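Hypothetical protein (Geobacillus stearothermophilus, PDB 1U84) is of unknown function and folds as a small all-helical protein of the DUF1871 family. Local coordinates at residues Gly18-Phe23 and Glu64-Pro69; Ala40-Glu45 and Glu80-Ala85; Thr49-Ile54 and His70-Ala75. One frame throughout, in Å; residues are numbered along the deposited sequence.

Interaction 1 (Gly18-Phe23 and Glu64-Pro69); sequences GAWDPF and EPIPFP
I66 sets its CG1 branch anti to the carbonyl carbon (chi1 -63°) and keeps the chain straight beyond it (chi2 178°). This sends CD1 out toward W20 and P22, while CG2, the other branch, comes to 4.1 Å from W20 CH2. The indole of W20 is carried by a CG anti to the backbone N, and it comes at the isoleucine from the opposite direction. W20 CH2 reaches I66 CD1 at 3.5 Å. P22 crosses I66 at about a right angle, and P22 CB is also 3.5 Å from I66 CD1. The methyl sits in the corner where the proline ring meets the indole. These two also touch each other: P22 CG lies 3.8 Å above one face of the W20 ring, toward its rim. F23 meets I66 obliquely, with F23 CZ 3.7 Å from I66 CG1. E64 runs past F23 in the reverse direction. Its OE1 approaches F23 CE1 to 3.0 Å, with ring and carboxylate planes 67° apart. No hydrogen bond joins the two segments; apart from the E64 carboxylate, the groups that meet are apolar. Y58 of helix 47-62 also packs on W20, P22 and I66. D21 leaves helix 8-20 with positive phi, and P67 is the N-cap residue of helix 68-85. The arrangement is a helix-end turn packed on the loop that leads into another helix of an all-helical fold.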
loop_
_atom_site.group_PDB
_atom_site.type_symbol
_atom_site.label_atom_id
_atom_site.label_comp_id
_atom_site.label_asym_id
_atom_site.label_seq_id
_atom_site.Cartn_x
_atom_site.Cartn_y
_atom_site.Cartn_z
ATOM N N GLY A 18 -6.798 0.480 0.193
ATOM C CA GLY A 18 -7.895 0.596 1.188
ATOM C C GLY A 18 -8.446 -0.785 1.503
ATOM O O GLY A 18 -8.659 -1.164 2.691
ATOM N N ALA A 19 -8.658 -1.556 0.434
ATOM C CA ALA A 19 -9.247 -2.897 0.569
ATOM C C ALA A 19 -8.411 -3.878 1.372
ATOM O O ALA A 19 -8.961 -4.830 1.979
ATOM C CB ALA A 19 -9.597 -3.475 -0.788
ATOM N N TRP A 20 -7.099 -3.659 1.414
ATOM C CA TRP A 20 -6.184 -4.443 2.247
ATOM C C TRP A 20 -6.720 -4.587 3.689
ATOM O O TRP A 20 -6.719 -5.689 4.265
ATOM C CB TRP A 20 -4.811 -3.778 2.258
ATOM C CG TRP A 20 -3.702 -4.607 2.802
ATOM C CD1 TRP A 20 -3.427 -5.935 2.534
ATOM C CD2 TRP A 20 -2.668 -4.144 3.642
ATOM N NE1 TRP A 20 -2.288 -6.320 3.186
ATOM C CE2 TRP A 20 -1.779 -5.229 3.859
ATOM C CE3 TRP A 20 -2.369 -2.891 4.216
ATOM C CZ2 TRP A 20 -0.649 -5.104 4.662
ATOM C CZ3 TRP A 20 -1.237 -2.770 5.010
ATOM C CH2 TRP A 20 -0.379 -3.871 5.217
ATOM N N ASP A 21 -7.218 -3.472 4.229
ATOM C CA ASP A 21 -7.962 -3.453 5.506
ATOM C C ASP A 21 -7.364 -4.406 6.568
ATOM O O ASP A 21 -8.040 -5.346 7.050
ATOM C CB ASP A 21 -9.463 -3.714 5.265
ATOM C CG ASP A 21 -10.318 -3.433 6.504
ATOM O OD1 ASP A 21 -9.791 -2.878 7.502
ATOM O OD2 ASP A 21 -11.525 -3.781 6.473
ATOM N N PRO A 22 -6.107 -4.177 6.965
ATOM C CA PRO A 22 -5.409 -5.073 7.895
ATOM C C PRO A 22 -6.021 -5.137 9.282
ATOM O O PRO A 22 -5.797 -6.112 9.990
ATOM C CB PRO A 22 -4.017 -4.464 7.996
ATOM C CG PRO A 22 -4.225 -3.013 7.625
ATOM C CD PRO A 22 -5.227 -3.066 6.534
ATOM N N PHE A 23 -6.817 -4.136 9.655
ATOM C CA PHE A 23 -7.367 -4.133 11.020
ATOM C C PHE A 23 -8.893 -4.277 11.058
ATOM O O PHE A 23 -9.522 -4.067 12.102
ATOM C CB PHE A 23 -6.872 -2.890 11.765
ATOM C CG PHE A 23 -5.382 -2.848 11.919
ATOM C CD1 PHE A 23 -4.710 -3.899 12.551
ATOM C CD2 PHE A 23 -4.641 -1.789 11.397
ATOM C CE1 PHE A 23 -3.306 -3.876 12.692
ATOM C CE2 PHE A 23 -3.237 -1.760 11.518
ATOM C CZ PHE A 23 -2.578 -2.819 12.155
ATOM N N GLU A 64 0.982 -0.014 15.828
ATOM C CA GLU A 64 1.008 -1.469 15.717
ATOM C C GLU A 64 1.819 -1.821 14.478
ATOM O O GLU A 64 1.530 -1.315 13.397
ATOM C CB GLU A 64 -0.411 -2.002 15.543
ATOM C CG GLU A 64 -1.104 -2.335 16.843
ATOM C CD GLU A 64 -2.569 -2.592 16.644
ATOM O OE1 GLU A 64 -2.977 -2.784 15.481
ATOM O OE2 GLU A 64 -3.325 -2.597 17.633
ATOM N N PRO A 65 2.845 -2.677 14.627
ATOM C CA PRO A 65 3.613 -3.093 13.455
ATOM C C PRO A 65 2.949 -4.284 12.745
ATOM O O PRO A 65 2.755 -5.350 13.357
ATOM C CB PRO A 65 4.968 -3.487 14.062
ATOM C CG PRO A 65 4.583 -4.064 15.413
ATOM C CD PRO A 65 3.375 -3.254 15.880
ATOM N N ILE A 66 2.560 -4.098 11.490
ATOM C CA ILE A 66 2.012 -5.184 10.701
ATOM C C ILE A 66 3.214 -6.057 10.332
ATOM O O ILE A 66 4.258 -5.532 9.924
ATOM C CB ILE A 66 1.265 -4.683 9.431
ATOM C CG1 ILE A 66 0.048 -3.837 9.825
ATOM C CG2 ILE A 66 0.887 -5.834 8.537
ATOM C CD1 ILE A 66 -0.751 -3.254 8.676
ATOM N N PRO A 67 3.085 -7.375 10.488
ATOM C CA PRO A 67 4.185 -8.276 10.106
ATOM C C PRO A 67 4.717 -7.950 8.711
ATOM O O PRO A 67 3.930 -7.792 7.769
ATOM C CB PRO A 67 3.521 -9.631 10.103
ATOM C CG PRO A 67 2.522 -9.505 11.221
ATOM C CD PRO A 67 1.930 -8.132 10.990
ATOM N N PHE A 68 6.039 -7.876 8.600
ATOM C CA PHE A 68 6.673 -7.585 7.324
ATOM C C PHE A 68 6.136 -8.429 6.160
ATOM O O PHE A 68 5.871 -7.874 5.086
ATOM C CB PHE A 68 8.211 -7.658 7.407
ATOM C CG PHE A 68 8.901 -7.156 6.162
ATOM C CD1 PHE A 68 9.180 -5.811 6.018
ATOM C CD2 PHE A 68 9.225 -8.045 5.121
ATOM C CE1 PHE A 68 9.811 -5.329 4.859
ATOM C CE2 PHE A 68 9.843 -7.579 3.967
ATOM C CZ PHE A 68 10.134 -6.215 3.843
ATOM N N PRO A 69 6.042 -9.765 6.308
ATOM C CA PRO A 69 5.574 -10.549 5.140
ATOM C C PRO A 69 4.154 -10.186 4.668
ATOM O O PRO A 69 3.862 -10.319 3.490
ATOM C CB PRO A 69 5.644 -11.994 5.628
ATOM C CG PRO A 69 6.719 -11.952 6.777
ATOM C CD PRO A 69 6.414 -10.630 7.447
#

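Interaction 2 (Ala40-Glu45 and Glu80-Ala85); sequences AVYETE and ELKQAA
K82 reaches across to V41 and E45 with a fully extended chain. Its aliphatic part slides past V41 in the opposite direction, with V41 CG1 3.9 Å from K82 CD. The ring of Y42 approaches K82 CE obliquely. E45 crosses the lysine at about a right angle. Its chain bends at chi2 (-60°), which turns the carboxylate back onto the ammonium. Both E45 OE1 and E45 OE2 lie 3.1 Å from K82 NZ, in a salt bridge whose two hydrogen bonds are weak. The firmer bond runs from K82 NZ to V41 O, at 2.8 Å. It meets the carbonyl at 155°, with the donor tilted 15° from the carbonyl plane. T44 O is also 2.8 Å from K82 NZ. A water accepts from K82 NZ at 2.7 Å and donates to Y42 O. A second water links Q83 NE2 to E45 O. A methionine in place of K82 would probably leave V41 O without this donor and the E45 carboxylate without its counter-charge. The buried ammonium thus bonds a carbonyl at the end of helix 31-41, a carboxylate and a water, an environment likely to keep the lysine positively charged.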
loop_
_atom_site.group_PDB
_atom_site.type_symbol
_atom_site.label_atom_id
_atom_site.label_comp_id
_atom_site.label_asym_id
_atom_site.label_seq_id
_atom_site.Cartn_x
_atom_site.Cartn_y
_atom_site.Cartn_z
ATOM N N ALA A 40 4.695 6.247 -2.224
ATOM C CA ALA A 40 5.861 5.331 -2.088
ATOM C C ALA A 40 5.932 4.426 -3.332
ATOM O O ALA A 40 7.015 4.008 -3.726
ATOM C CB ALA A 40 5.700 4.469 -0.860
ATOM N N VAL A 41 4.768 4.006 -3.839
ATOM C CA VAL A 41 4.702 3.178 -5.077
ATOM C C VAL A 41 5.489 3.826 -6.233
ATOM O O VAL A 41 6.120 3.130 -7.033
ATOM C CB VAL A 41 3.227 2.843 -5.528
ATOM C CG1 VAL A 41 3.171 2.220 -6.972
ATOM C CG2 VAL A 41 2.577 1.888 -4.504
ATOM N N TYR A 42 5.410 5.149 -6.328
ATOM C CA TYR A 42 6.114 5.842 -7.402
ATOM C C TYR A 42 7.580 6.103 -7.094
ATOM O O TYR A 42 8.311 6.671 -7.935
ATOM C CB TYR A 42 5.384 7.131 -7.770
ATOM C CG TYR A 42 4.167 6.842 -8.600
ATOM C CD1 TYR A 42 4.281 6.503 -9.948
ATOM C CD2 TYR A 42 2.905 6.855 -8.026
ATOM C CE1 TYR A 42 3.169 6.221 -10.713
ATOM C CE2 TYR A 42 1.772 6.588 -8.772
ATOM C CZ TYR A 42 1.907 6.275 -10.126
ATOM O OH TYR A 42 0.776 5.981 -10.856
ATOM N N GLU A 43 8.034 5.666 -5.928
ATOM C CA GLU A 43 9.419 5.953 -5.518
ATOM C C GLU A 43 10.351 4.774 -5.637
ATOM O O GLU A 43 11.568 4.915 -5.406
ATOM C CB GLU A 43 9.440 6.540 -4.103
ATOM C CG GLU A 43 8.823 7.933 -4.068
ATOM C CD GLU A 43 8.589 8.453 -2.656
ATOM O OE1 GLU A 43 8.776 7.674 -1.690
ATOM O OE2 GLU A 43 8.197 9.640 -2.529
ATOM N N THR A 44 9.794 3.620 -5.995
ATOM C CA THR A 44 10.560 2.382 -6.105
ATOM C C THR A 44 9.984 1.407 -7.124
ATOM O O THR A 44 8.826 1.559 -7.558
ATOM C CB THR A 44 10.652 1.716 -4.726
ATOM O OG1 THR A 44 11.661 0.688 -4.742
ATOM C CG2 THR A 44 9.275 1.144 -4.270
ATOM N N GLU A 45 10.780 0.413 -7.511
ATOM C CA GLU A 45 10.259 -0.756 -8.240
ATOM C C GLU A 45 10.465 -2.042 -7.431
ATOM O O GLU A 45 10.203 -3.139 -7.923
ATOM C CB GLU A 45 10.976 -0.920 -9.591
ATOM C CG GLU A 45 11.070 0.327 -10.492
ATOM C CD GLU A 45 9.742 0.928 -10.923
ATOM O OE1 GLU A 45 8.726 0.214 -10.967
ATOM O OE2 GLU A 45 9.738 2.145 -11.238
ATOM N N GLU A 80 3.000 -5.242 -9.111
ATOM C CA GLU A 80 2.490 -6.034 -10.261
ATOM C C GLU A 80 1.527 -5.220 -11.107
ATOM O O GLU A 80 1.645 -5.187 -12.352
ATOM C CB GLU A 80 1.787 -7.304 -9.809
ATOM C CG GLU A 80 2.747 -8.364 -9.387
ATOM C CD GLU A 80 2.051 -9.495 -8.687
ATOM O OE1 GLU A 80 0.790 -9.577 -8.777
ATOM O OE2 GLU A 80 2.772 -10.295 -8.050
ATOM N N LEU A 81 0.615 -4.510 -10.447
ATOM C CA LEU A 81 -0.296 -3.620 -11.176
ATOM C C LEU A 81 0.419 -2.456 -11.855
ATOM O O LEU A 81 0.153 -2.158 -13.010
ATOM C CB LEU A 81 -1.408 -3.108 -10.270
ATOM C CG LEU A 81 -2.382 -2.130 -10.942
ATOM C CD1 LEU A 81 -3.003 -2.702 -12.208
ATOM C CD2 LEU A 81 -3.440 -1.685 -9.958
ATOM N N LYS A 82 1.309 -1.780 -11.131
ATOM C CA LYS A 82 2.104 -0.700 -11.698
ATOM C C LYS A 82 2.861 -1.180 -12.954
ATOM O O LYS A 82 2.887 -0.494 -13.991
ATOM C CB LYS A 82 3.081 -0.154 -10.639
ATOM C CG LYS A 82 3.941 1.041 -11.085
ATOM C CD LYS A 82 5.152 1.125 -10.182
ATOM C CE LYS A 82 5.831 2.456 -10.327
ATOM N NZ LYS A 82 7.109 2.425 -9.574
ATOM N N GLN A 83 3.462 -2.356 -12.861
ATOM C CA GLN A 83 4.249 -2.883 -13.978
ATOM C C GLN A 83 3.340 -3.271 -15.151
ATOM O O GLN A 83 3.668 -2.998 -16.317
ATOM C CB GLN A 83 5.112 -4.058 -13.510
ATOM C CG GLN A 83 6.295 -3.619 -12.646
ATOM C CD GLN A 83 6.781 -4.700 -11.675
ATOM O OE1 GLN A 83 6.423 -5.881 -11.792
ATOM N NE2 GLN A 83 7.587 -4.289 -10.694
ATOM N N ALA A 84 2.199 -3.874 -14.836
ATOM C CA ALA A 84 1.238 -4.294 -15.859
ATOM C C ALA A 84 0.717 -3.106 -16.667
ATOM O O ALA A 84 0.362 -3.262 -17.847
ATOM C CB ALA A 84 0.104 -5.074 -15.247
ATOM N N ALA A 85 0.709 -1.925 -16.042
ATOM C CA ALA A 85 0.262 -0.677 -16.674
ATOM C C ALA A 85 1.368 0.212 -17.255
ATOM O O ALA A 85 1.070 1.232 -17.883
ATOM C CB ALA A 85 -0.582 0.122 -15.698
HETATM O O HOH W 1 7.879 4.873 -10.545
HETATM O O HOH W 2 8.794 -5.591 -8.552
#

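Interaction 3 (Thr49-Ile54 and His70-Ala75); sequences TLAARI and HCLKLA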
loop_
_atom_site.group_PDB
_atom_site.type_symbol
_atom_site.label_atom_id
_atom_site.label_comp_id
_atom_site.label_asym_id
_atom_site.label_seq_id
_atom_site.Cartn_x
_atom_site.Cartn_y
_atom_site.Cartn_z
ATOM N N THR A 49 11.573 -2.694 -0.568
ATOM C CA THR A 49 11.636 -1.277 -0.260
ATOM C C THR A 49 10.217 -0.757 0.010
ATOM O O THR A 49 9.972 -0.095 1.016
ATOM C CB THR A 49 12.303 -0.484 -1.405
ATOM O OG1 THR A 49 13.651 -0.979 -1.604
ATOM C CG2 THR A 49 12.356 0.987 -1.059
ATOM N N LEU A 50 9.291 -1.095 -0.884
ATOM C CA LEU A 50 7.904 -0.639 -0.735
ATOM C C LEU A 50 7.266 -1.220 0.521
ATOM O O LEU A 50 6.535 -0.515 1.230
ATOM C CB LEU A 50 7.069 -0.975 -1.977
ATOM C CG LEU A 50 5.582 -0.598 -1.945
ATOM C CD1 LEU A 50 5.379 0.877 -1.638
ATOM C CD2 LEU A 50 4.899 -1.007 -3.274
ATOM N N ALA A 51 7.534 -2.500 0.775
ATOM C CA ALA A 51 6.953 -3.176 1.941
ATOM C C ALA A 51 7.391 -2.475 3.227
ATOM O O ALA A 51 6.595 -2.313 4.175
ATOM C CB ALA A 51 7.352 -4.652 1.976
ATOM N N ALA A 52 8.665 -2.057 3.293
ATOM C CA ALA A 52 9.151 -1.364 4.480
ATOM C C ALA A 52 8.458 0.002 4.648
ATOM O O ALA A 52 8.114 0.378 5.762
ATOM C CB ALA A 52 10.650 -1.220 4.433
ATOM N N ARG A 53 8.187 0.697 3.532
ATOM C CA ARG A 53 7.426 1.953 3.617
ATOM C C ARG A 53 5.996 1.706 4.134
ATOM O O ARG A 53 5.513 2.427 5.018
ATOM C CB ARG A 53 7.384 2.724 2.285
ATOM C CG ARG A 53 8.720 3.364 1.854
ATOM C CD ARG A 53 9.129 4.579 2.746
ATOM N NE ARG A 53 8.087 5.605 2.743
ATOM C CZ ARG A 53 7.423 6.008 3.824
ATOM N NH1 ARG A 53 6.479 6.926 3.720
ATOM N NH2 ARG A 53 7.715 5.508 5.024
ATOM N N ILE A 54 5.336 0.698 3.566
ATOM C CA ILE A 54 3.989 0.294 4.003
ATOM C C ILE A 54 3.989 0.029 5.499
ATOM O O ILE A 54 3.122 0.536 6.246
ATOM C CB ILE A 54 3.444 -0.932 3.213
ATOM C CG1 ILE A 54 3.199 -0.524 1.751
ATOM C CG2 ILE A 54 2.145 -1.449 3.858
ATOM C CD1 ILE A 54 2.925 -1.704 0.796
ATOM N N HIS A 70 3.292 -9.734 5.580
ATOM C CA HIS A 70 1.967 -9.229 5.181
ATOM C C HIS A 70 2.138 -7.952 4.314
ATOM O O HIS A 70 1.501 -7.843 3.277
ATOM C CB HIS A 70 1.082 -8.948 6.409
ATOM C CG HIS A 70 -0.375 -8.923 6.093
ATOM N ND1 HIS A 70 -1.071 -10.056 5.741
ATOM C CD2 HIS A 70 -1.277 -7.915 6.106
ATOM C CE1 HIS A 70 -2.337 -9.747 5.533
ATOM N NE2 HIS A 70 -2.484 -8.451 5.731
ATOM N N CYS A 71 2.952 -6.999 4.782
ATOM C CA CYS A 71 3.329 -5.812 3.977
ATOM C C CYS A 71 3.906 -6.208 2.613
ATOM O O CYS A 71 3.571 -5.594 1.599
ATOM C CB CYS A 71 4.308 -4.946 4.737
ATOM S SG CYS A 71 3.577 -4.336 6.308
ATOM N N LEU A 72 4.776 -7.221 2.597
ATOM C CA LEU A 72 5.431 -7.628 1.347
ATOM C C LEU A 72 4.450 -8.161 0.296
ATOM O O LEU A 72 4.614 -7.841 -0.879
ATOM C CB LEU A 72 6.547 -8.645 1.638
ATOM C CG LEU A 72 7.429 -9.061 0.477
ATOM C CD1 LEU A 72 8.187 -7.882 -0.107
ATOM C CD2 LEU A 72 8.383 -10.116 1.005
ATOM N N LYS A 73 3.433 -8.947 0.696
ATOM C CA LYS A 73 2.424 -9.405 -0.262
ATOM C C LYS A 73 1.715 -8.220 -0.891
ATOM O O LYS A 73 1.533 -8.165 -2.111
ATOM C CB LYS A 73 1.410 -10.374 0.364
ATOM C CG LYS A 73 1.921 -11.784 0.489
ATOM C CD LYS A 73 0.862 -12.649 1.188
ATOM C CE LYS A 73 1.448 -14.018 1.557
ATOM N NZ LYS A 73 0.352 -14.865 2.143
ATOM N N LEU A 74 1.334 -7.245 -0.068
ATOM C CA LEU A 74 0.685 -6.080 -0.613
ATOM C C LEU A 74 1.622 -5.356 -1.579
ATOM O O LEU A 74 1.220 -5.003 -2.674
ATOM C CB LEU A 74 0.182 -5.145 0.494
ATOM C CG LEU A 74 -0.404 -3.847 -0.087
ATOM C CD1 LEU A 74 -1.655 -4.054 -0.917
ATOM C CD2 LEU A 74 -0.690 -2.868 1.036
ATOM N N ALA A 75 2.859 -5.122 -1.153
ATOM C CA ALA A 75 3.801 -4.415 -2.030
ATOM C C ALA A 75 3.938 -5.122 -3.373
ATOM O O ALA A 75 3.991 -4.483 -4.404
ATOM C CB ALA A 75 5.158 -4.321 -1.355
#
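No ring joins A51 and C71; the flat groups that meet side chains here are backbone amides. A51 O abuts C71 CB at 3.5 Å, and A51 N has A75 CB 3.7 Å away. The imidazole of H70 turns elsewhere, toward the ring of W20, with the planes about 20° apart. This is a close helix-helix crossing in the core of an all-helical fold. The segments 49-54 and 70-75, parts of helices 47-62 and 68-85, come within 8.0 Å axis to axis, and their directions differ by 121°. Small residues at the crossing, A51 and A75, are consistent with this closeness. The CB of A51 points into the other helix and sits 3.6 Å from L72 CA, close to its backbone. A75 returns the approach with its own CB, which touches both A51 and L50.

Larger side chains fill in beside the alanines. L50 leaves its helix across the line of approach, but its far end swings in, so that CG and CD2 lie along A75. I54 uses two branches. With chi1 at -67°, CG2 goes to C71 SG, while the CG1 branch carries CD1 forward to L74 and A75. I54 and L74 pass at a slant. L72 points away overall, yet its CB and CD1 still touch the methyl of A51. No hydrogen bond crosses the interface. Beyond it, W20 of helix 8-20 packs on I54, C71 and L74, while A40 and V41 of helix 31-41 pack on L50. The end of the isoleucine meets a leucine methyl: I54 CD1 lies 3.8 Å from L74 CD2.

All three contacts use helix 68-85. Interaction 3 is nearest the centre of the chain, and interactions 1 and 2 lie on opposite sides of that centre, with contact centres about 19 Å apart. These two do not touch; their nearest atoms are about 11 Å apart. Interaction 3 touches both. Its centre is about 9 Å from that of interaction 1, where W20 CD2 meets L74 CD2 at 3.5 Å. Its centre is about 12 Å from that of interaction 2, where A40 CB meets L50 CD1 at 3.7 Å. The function is unknown, so no active site can be tied to these contacts. Ethanediol near W20 and L74 and glycerol near Y42 probably come from the crystallisation liquor.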